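Long-range contact in putative uncharacterized protein (Dictyostelium purpureum, PDB 4R12), which is probably an essential subunit of gamma-secretase, the complex that cleaves membrane proteins such as Notch and the amyloid precursor within the bilayer: residues Ser206-Pro220 with Thr312-Asn326. Residues are numbered along the deposited sequence; the frame is centred on the assembly and turned at random.
Sequences SKIDKEKEIILVMLP and TQINFTKISTIIELN. With NAG (2-acetamido-2-deoxy-beta-D-glucopyranose), chain B.
The side-chain oxygen OE1 of Gln313 is gripped twice: the backbone N of Ile208 donates to it at 2.8 Å, nearly straight though tilted 33° from the amide plane, and Asn542 ND2 is a second donor. A glutamine suits this place because its chain, extended beyond CG, carries the amide from the end of helix 309-313 to a buried peptide N-H. Further along, strands 214-220 and 319-325 run parallel, Leu216 N and O bonding to Thr321 O and Ile323 N, and Met218 N and O to Ile323 O and Leu325 N. Near their start Ser320 N still makes the regular bond to Ile214 O at 2.9 Å, after which the register slips by one residue, in the manner of a beta bulge, and buried Thr321 N is left without a partner. Leu216, Met218 and Ile322 share one face, against which Phe388 of helix 385-389 packs; Met218 CG sits between its backbone N and carbonyl carbon (chi1 71°) and the chain then runs extended, which carries CE to 3.6 Å from Ile322 CG2. Val217 and Ile323 occupy the other face, where helix 234-252 covers Val217. Glu324 is the charged residue on the Met218 face: Ser385 OG and Ser384 N hold its carboxylate, and Asn326 ND2 meets OE2 at 2.9 Å from above the carboxylate plane. At the opposite end, Asn315 ND2 carries the N-linked sugar through a 1.4 Å bond to NAG C1, and a water joins this nitrogen to Lys210 O. Mostly apolar side chains thus line both faces of the paired strands in the large lobe, whose family is related to zinc exopeptidases, while Gln313 anchors the loop at Ile208 and the sugar sits on the loop before strand 319-325.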
loop_
_atom_site.group_PDB
_atom_site.type_symbol
_atom_site.label_atom_id
_atom_site.label_comp_id
_atom_site.label_asym_id
_atom_site.label_seq_id
_atom_site.Cartn_x
_atom_site.Cartn_y
_atom_site.Cartn_z
ATOM N N SER A 206 19.222 -1.949 20.681
ATOM C CA SER A 206 20.345 -1.875 19.750
ATOM C C SER A 206 20.666 -3.277 19.238
ATOM O O SER A 206 21.088 -3.476 18.099
ATOM C CB SER A 206 21.570 -1.240 20.422
ATOM O OG SER A 206 22.101 -2.073 21.438
ATOM N N LYS A 207 20.442 -4.262 20.094
ATOM C CA LYS A 207 20.492 -5.643 19.659
ATOM C C LYS A 207 19.428 -6.415 20.432
ATOM O O LYS A 207 19.291 -6.259 21.647
ATOM C CB LYS A 207 21.894 -6.232 19.867
ATOM C CG LYS A 207 22.039 -7.696 19.455
ATOM C CD LYS A 207 23.432 -8.217 19.791
ATOM C CE LYS A 207 23.489 -9.741 19.823
ATOM N NZ LYS A 207 23.381 -10.336 18.465
ATOM N N ILE A 208 18.643 -7.205 19.718
ATOM C CA ILE A 208 17.572 -7.958 20.356
ATOM C C ILE A 208 18.173 -9.047 21.247
ATOM O O ILE A 208 19.087 -9.769 20.838
ATOM C CB ILE A 208 16.610 -8.564 19.307
ATOM C CG1 ILE A 208 15.733 -7.459 18.697
ATOM C CG2 ILE A 208 15.728 -9.644 19.928
ATOM C CD1 ILE A 208 14.997 -7.884 17.438
ATOM N N ASP A 209 17.684 -9.113 22.484
ATOM C CA ASP A 209 18.091 -10.133 23.451
ATOM C C ASP A 209 17.492 -11.471 23.037
ATOM O O ASP A 209 16.274 -11.650 23.106
ATOM C CB ASP A 209 17.624 -9.721 24.856
ATOM C CG ASP A 209 18.066 -10.687 25.954
ATOM O OD1 ASP A 209 18.613 -11.770 25.657
ATOM O OD2 ASP A 209 17.839 -10.354 27.135
ATOM N N LYS A 210 18.316 -12.423 22.608
ATOM C CA LYS A 210 17.732 -13.642 22.049
ATOM C C LYS A 210 17.114 -14.553 23.116
ATOM O O LYS A 210 16.569 -15.597 22.793
ATOM C CB LYS A 210 18.755 -14.420 21.210
ATOM C CG LYS A 210 18.182 -14.799 19.824
ATOM C CD LYS A 210 19.191 -15.457 18.867
ATOM C CE LYS A 210 19.132 -16.983 18.947
ATOM N NZ LYS A 210 19.153 -17.638 17.606
ATOM N N GLU A 211 17.170 -14.138 24.378
ATOM C CA GLU A 211 16.516 -14.870 25.461
ATOM C C GLU A 211 15.114 -14.342 25.774
ATOM O O GLU A 211 14.346 -14.986 26.493
ATOM C CB GLU A 211 17.364 -14.812 26.727
ATOM C CG GLU A 211 18.697 -15.525 26.617
ATOM C CD GLU A 211 19.529 -15.379 27.875
ATOM O OE1 GLU A 211 19.216 -14.486 28.698
ATOM O OE2 GLU A 211 20.492 -16.158 28.045
ATOM N N LYS A 212 14.786 -13.164 25.258
ATOM C CA LYS A 212 13.493 -12.563 25.543
ATOM C C LYS A 212 12.463 -12.973 24.496
ATOM O O LYS A 212 12.811 -13.292 23.363
ATOM C CB LYS A 212 13.598 -11.026 25.601
ATOM C CG LYS A 212 14.224 -10.449 26.883
ATOM C CD LYS A 212 14.075 -8.926 26.904
ATOM C CE LYS A 212 14.787 -8.279 28.090
ATOM N NZ LYS A 212 14.507 -6.808 28.143
ATOM N N GLU A 213 11.193 -12.962 24.881
ATOM C CA GLU A 213 10.113 -13.147 23.922
ATOM C C GLU A 213 9.916 -11.874 23.106
ATOM O O GLU A 213 10.241 -10.786 23.563
ATOM C CB GLU A 213 8.820 -13.532 24.645
ATOM C CG GLU A 213 8.900 -14.886 25.349
ATOM C CD GLU A 213 7.591 -15.275 26.001
ATOM O OE1 GLU A 213 6.732 -14.389 26.183
ATOM O OE2 GLU A 213 7.415 -16.469 26.326
ATOM N N ILE A 214 9.398 -12.016 21.893
ATOM C CA ILE A 214 9.176 -10.868 21.016
ATOM C C ILE A 214 7.692 -10.586 20.839
ATOM O O ILE A 214 6.918 -11.485 20.534
ATOM C CB ILE A 214 9.808 -11.089 19.623
ATOM C CG1 ILE A 214 11.332 -11.186 19.727
ATOM C CG2 ILE A 214 9.420 -9.967 18.669
ATOM C CD1 ILE A 214 12.008 -11.658 18.433
ATOM N N ILE A 215 7.300 -9.338 21.063
ATOM C CA ILE A 215 5.979 -8.855 20.686
ATOM C C ILE A 215 6.101 -8.263 19.281
ATOM O O ILE A 215 6.861 -7.329 19.070
ATOM C CB ILE A 215 5.446 -7.775 21.651
ATOM C CG1 ILE A 215 5.475 -8.262 23.102
ATOM C CG2 ILE A 215 4.048 -7.310 21.233
ATOM C CD1 ILE A 215 4.671 -9.495 23.336
ATOM N N LEU A 216 5.370 -8.822 18.325
ATOM C CA LEU A 216 5.405 -8.324 16.962
ATOM C C LEU A 216 4.184 -7.442 16.703
ATOM O O LEU A 216 3.041 -7.900 16.798
ATOM C CB LEU A 216 5.439 -9.480 15.968
ATOM C CG LEU A 216 5.448 -9.070 14.496
ATOM C CD1 LEU A 216 6.680 -8.211 14.189
ATOM C CD2 LEU A 216 5.396 -10.311 13.608
ATOM N N VAL A 217 4.433 -6.182 16.386
ATOM C CA VAL A 217 3.358 -5.248 16.066
ATOM C C VAL A 217 3.532 -4.835 14.607
ATOM O O VAL A 217 4.556 -4.292 14.242
ATOM C CB VAL A 217 3.394 -4.015 16.982
ATOM C CG1 VAL A 217 2.273 -3.050 16.623
ATOM C CG2 VAL A 217 3.318 -4.437 18.452
ATOM N N MET A 218 2.536 -5.096 13.774
ATOM C CA MET A 218 2.756 -5.023 12.335
ATOM C C MET A 218 1.545 -4.534 11.577
ATOM O O MET A 218 0.433 -4.480 12.126
ATOM C CB MET A 218 3.139 -6.395 11.801
ATOM C CG MET A 218 1.972 -7.372 11.804
ATOM S SD MET A 218 2.586 -9.060 11.634
ATOM C CE MET A 218 1.085 -9.904 11.124
ATOM N N LEU A 219 1.769 -4.198 10.309
ATOM C CA LEU A 219 0.704 -3.774 9.417
ATOM C C LEU A 219 1.187 -3.883 7.978
ATOM O O LEU A 219 2.401 -3.892 7.717
ATOM C CB LEU A 219 0.252 -2.338 9.718
ATOM C CG LEU A 219 1.263 -1.184 9.721
ATOM C CD1 LEU A 219 1.642 -0.719 8.303
ATOM C CD2 LEU A 219 0.701 -0.008 10.540
ATOM N N PRO A 220 0.239 -3.973 7.040
ATOM C CA PRO A 220 0.566 -3.876 5.616
ATOM C C PRO A 220 0.543 -2.411 5.191
ATOM O O PRO A 220 -0.497 -1.777 5.336
ATOM C CB PRO A 220 -0.561 -4.678 4.952
ATOM C CG PRO A 220 -1.746 -4.457 5.865
ATOM C CD PRO A 220 -1.180 -4.318 7.268
ATOM N N THR A 312 20.624 -12.785 12.477
ATOM C CA THR A 312 21.389 -12.588 13.695
ATOM C C THR A 312 20.512 -12.464 14.944
ATOM O O THR A 312 20.853 -12.986 16.004
ATOM C CB THR A 312 22.271 -11.322 13.573
ATOM O OG1 THR A 312 23.105 -11.427 12.411
ATOM C CG2 THR A 312 23.139 -11.138 14.806
ATOM N N GLN A 313 19.372 -11.791 14.817
ATOM C CA GLN A 313 18.626 -11.356 15.993
ATOM C C GLN A 313 17.237 -11.949 16.190
ATOM O O GLN A 313 16.722 -11.967 17.319
ATOM C CB GLN A 313 18.470 -9.834 15.968
ATOM C CG GLN A 313 19.766 -9.061 15.914
ATOM C CD GLN A 313 19.526 -7.572 16.016
ATOM O OE1 GLN A 313 18.810 -7.113 16.906
ATOM N NE2 GLN A 313 20.113 -6.808 15.098
ATOM N N ILE A 314 16.598 -12.381 15.115
ATOM C CA ILE A 314 15.201 -12.761 15.232
ATOM C C ILE A 314 15.028 -14.266 15.154
ATOM O O ILE A 314 15.371 -14.919 14.167
ATOM C CB ILE A 314 14.315 -12.071 14.163
ATOM C CG1 ILE A 314 14.348 -10.551 14.364
ATOM C CG2 ILE A 314 12.862 -12.555 14.269
ATOM C CD1 ILE A 314 13.547 -9.783 13.335
ATOM N N ASN A 315 14.537 -14.850 16.232
ATOM C CA ASN A 315 14.167 -16.256 16.298
ATOM C C ASN A 315 12.669 -16.378 16.161
ATOM O O ASN A 315 11.967 -15.904 16.979
ATOM C CB ASN A 315 14.632 -16.836 17.624
ATOM C CG ASN A 315 14.317 -18.306 17.781
ATOM O OD1 ASN A 315 13.474 -18.839 17.118
ATOM N ND2 ASN A 315 15.003 -18.945 18.688
ATOM N N PHE A 316 12.201 -16.997 15.098
ATOM C CA PHE A 316 10.791 -17.100 14.838
ATOM C C PHE A 316 10.024 -17.591 16.034
ATOM O O PHE A 316 9.011 -17.073 16.363
ATOM C CB PHE A 316 10.502 -18.000 13.648
ATOM C CG PHE A 316 9.049 -18.117 13.310
ATOM C CD1 PHE A 316 8.453 -17.220 12.492
ATOM C CD2 PHE A 316 8.293 -19.139 13.797
ATOM C CE1 PHE A 316 7.131 -17.317 12.173
ATOM C CE2 PHE A 316 6.981 -19.263 13.477
ATOM C CZ PHE A 316 6.390 -18.345 12.663
ATOM N N THR A 317 10.556 -18.595 16.692
ATOM C CA THR A 317 9.856 -19.212 17.788
ATOM C C THR A 317 9.768 -18.345 19.025
ATOM O O THR A 317 8.950 -18.594 19.848
ATOM C CB THR A 317 10.402 -20.608 18.110
ATOM O OG1 THR A 317 11.702 -20.489 18.637
ATOM C CG2 THR A 317 10.469 -21.423 16.889
ATOM N N LYS A 318 10.600 -17.322 19.133
ATOM C CA LYS A 318 10.478 -16.348 20.204
ATOM C C LYS A 318 9.358 -15.334 20.024
ATOM O O LYS A 318 9.042 -14.620 20.943
ATOM C CB LYS A 318 11.749 -15.582 20.400
ATOM C CG LYS A 318 12.896 -16.355 20.962
ATOM C CD LYS A 318 12.667 -16.837 22.363
ATOM C CE LYS A 318 13.789 -17.783 22.741
ATOM N NZ LYS A 318 14.083 -17.810 24.180
ATOM N N ILE A 319 8.785 -15.254 18.837
ATOM C CA ILE A 319 7.623 -14.381 18.649
ATOM C C ILE A 319 6.446 -14.959 19.444
ATOM O O ILE A 319 5.989 -16.081 19.196
ATOM C CB ILE A 319 7.266 -14.219 17.157
ATOM C CG1 ILE A 319 8.459 -13.640 16.394
ATOM C CG2 ILE A 319 6.056 -13.311 16.981
ATOM C CD1 ILE A 319 8.322 -13.728 14.878
ATOM N N SER A 320 5.977 -14.202 20.425
ATOM C CA SER A 320 5.054 -14.745 21.419
ATOM C C SER A 320 3.693 -14.051 21.398
ATOM O O SER A 320 2.774 -14.478 22.098
ATOM C CB SER A 320 5.665 -14.635 22.816
ATOM O OG SER A 320 5.752 -13.274 23.214
ATOM N N THR A 321 3.581 -12.991 20.599
ATOM C CA THR A 321 2.340 -12.231 20.451
ATOM C C THR A 321 2.380 -11.451 19.151
ATOM O O THR A 321 3.374 -10.811 18.854
ATOM C CB THR A 321 2.122 -11.228 21.604
ATOM O OG1 THR A 321 1.995 -11.929 22.850
ATOM C CG2 THR A 321 0.865 -10.405 21.363
ATOM N N ILE A 322 1.307 -11.502 18.371
ATOM C CA ILE A 322 1.247 -10.698 17.159
ATOM C C ILE A 322 0.059 -9.752 17.215
ATOM O O ILE A 322 -1.076 -10.187 17.405
ATOM C CB ILE A 322 1.142 -11.578 15.896
ATOM C CG1 ILE A 322 2.418 -12.412 15.727
ATOM C CG2 ILE A 322 0.899 -10.709 14.670
ATOM C CD1 ILE A 322 2.356 -13.405 14.570
ATOM N N ILE A 323 0.328 -8.462 17.064
ATOM C CA ILE A 323 -0.712 -7.457 16.929
ATOM C C ILE A 323 -0.659 -6.863 15.508
ATOM O O ILE A 323 0.389 -6.377 15.077
ATOM C CB ILE A 323 -0.536 -6.319 17.966
ATOM C CG1 ILE A 323 -0.301 -6.895 19.368
ATOM C CG2 ILE A 323 -1.730 -5.374 17.955
ATOM C CD1 ILE A 323 -1.510 -7.612 19.931
ATOM N N GLU A 324 -1.778 -6.897 14.791
ATOM C CA GLU A 324 -1.832 -6.320 13.457
ATOM C C GLU A 324 -2.874 -5.214 13.373
ATOM O O GLU A 324 -3.994 -5.359 13.859
ATOM C CB GLU A 324 -2.145 -7.383 12.395
ATOM C CG GLU A 324 -2.211 -6.805 10.960
ATOM C CD GLU A 324 -2.466 -7.866 9.908
ATOM O OE1 GLU A 324 -2.539 -9.065 10.281
ATOM O OE2 GLU A 324 -2.613 -7.505 8.709
ATOM N N LEU A 325 -2.486 -4.106 12.753
ATOM C CA LEU A 325 -3.423 -3.045 12.426
ATOM C C LEU A 325 -3.905 -3.252 10.989
ATOM O O LEU A 325 -3.097 -3.365 10.087
ATOM C CB LEU A 325 -2.756 -1.677 12.578
ATOM C CG LEU A 325 -2.068 -1.463 13.924
ATOM C CD1 LEU A 325 -1.568 -0.032 13.988
ATOM C CD2 LEU A 325 -3.026 -1.767 15.083
ATOM N N ASN A 326 -5.216 -3.319 10.774
ATOM C CA ASN A 326 -5.689 -3.580 9.422
ATOM C C ASN A 326 -7.038 -2.931 9.151
ATOM O O ASN A 326 -8.098 -3.540 9.383
ATOM C CB ASN A 326 -5.759 -5.087 9.175
ATOM C CG ASN A 326 -5.764 -5.419 7.687
ATOM O OD1 ASN A 326 -6.635 -4.956 6.952
ATOM N ND2 ASN A 326 -4.762 -6.174 7.232
HETATM C C1 NAG B . 14.583 -20.186 19.285
HETATM C C2 NAG B . 15.826 -20.948 19.654
HETATM C C3 NAG B . 15.543 -22.212 20.431
HETATM C C4 NAG B . 14.324 -22.180 21.316
HETATM C C5 NAG B . 13.244 -21.238 20.827
HETATM C C6 NAG B . 12.183 -20.969 21.853
HETATM C C7 NAG B . 17.797 -21.157 18.351
HETATM C C8 NAG B . 18.323 -21.230 16.962
HETATM N N2 NAG B . 16.512 -21.355 18.470
HETATM O O3 NAG B . 16.669 -22.531 21.233
HETATM O O4 NAG B . 13.850 -23.482 21.099
HETATM O O5 NAG B . 13.838 -20.020 20.460
HETATM O O6 NAG B . 12.765 -20.390 22.997
HETATM O O7 NAG B . 18.501 -20.937 19.286
HETATM O O HOH W 1 16.475 -17.654 20.592
#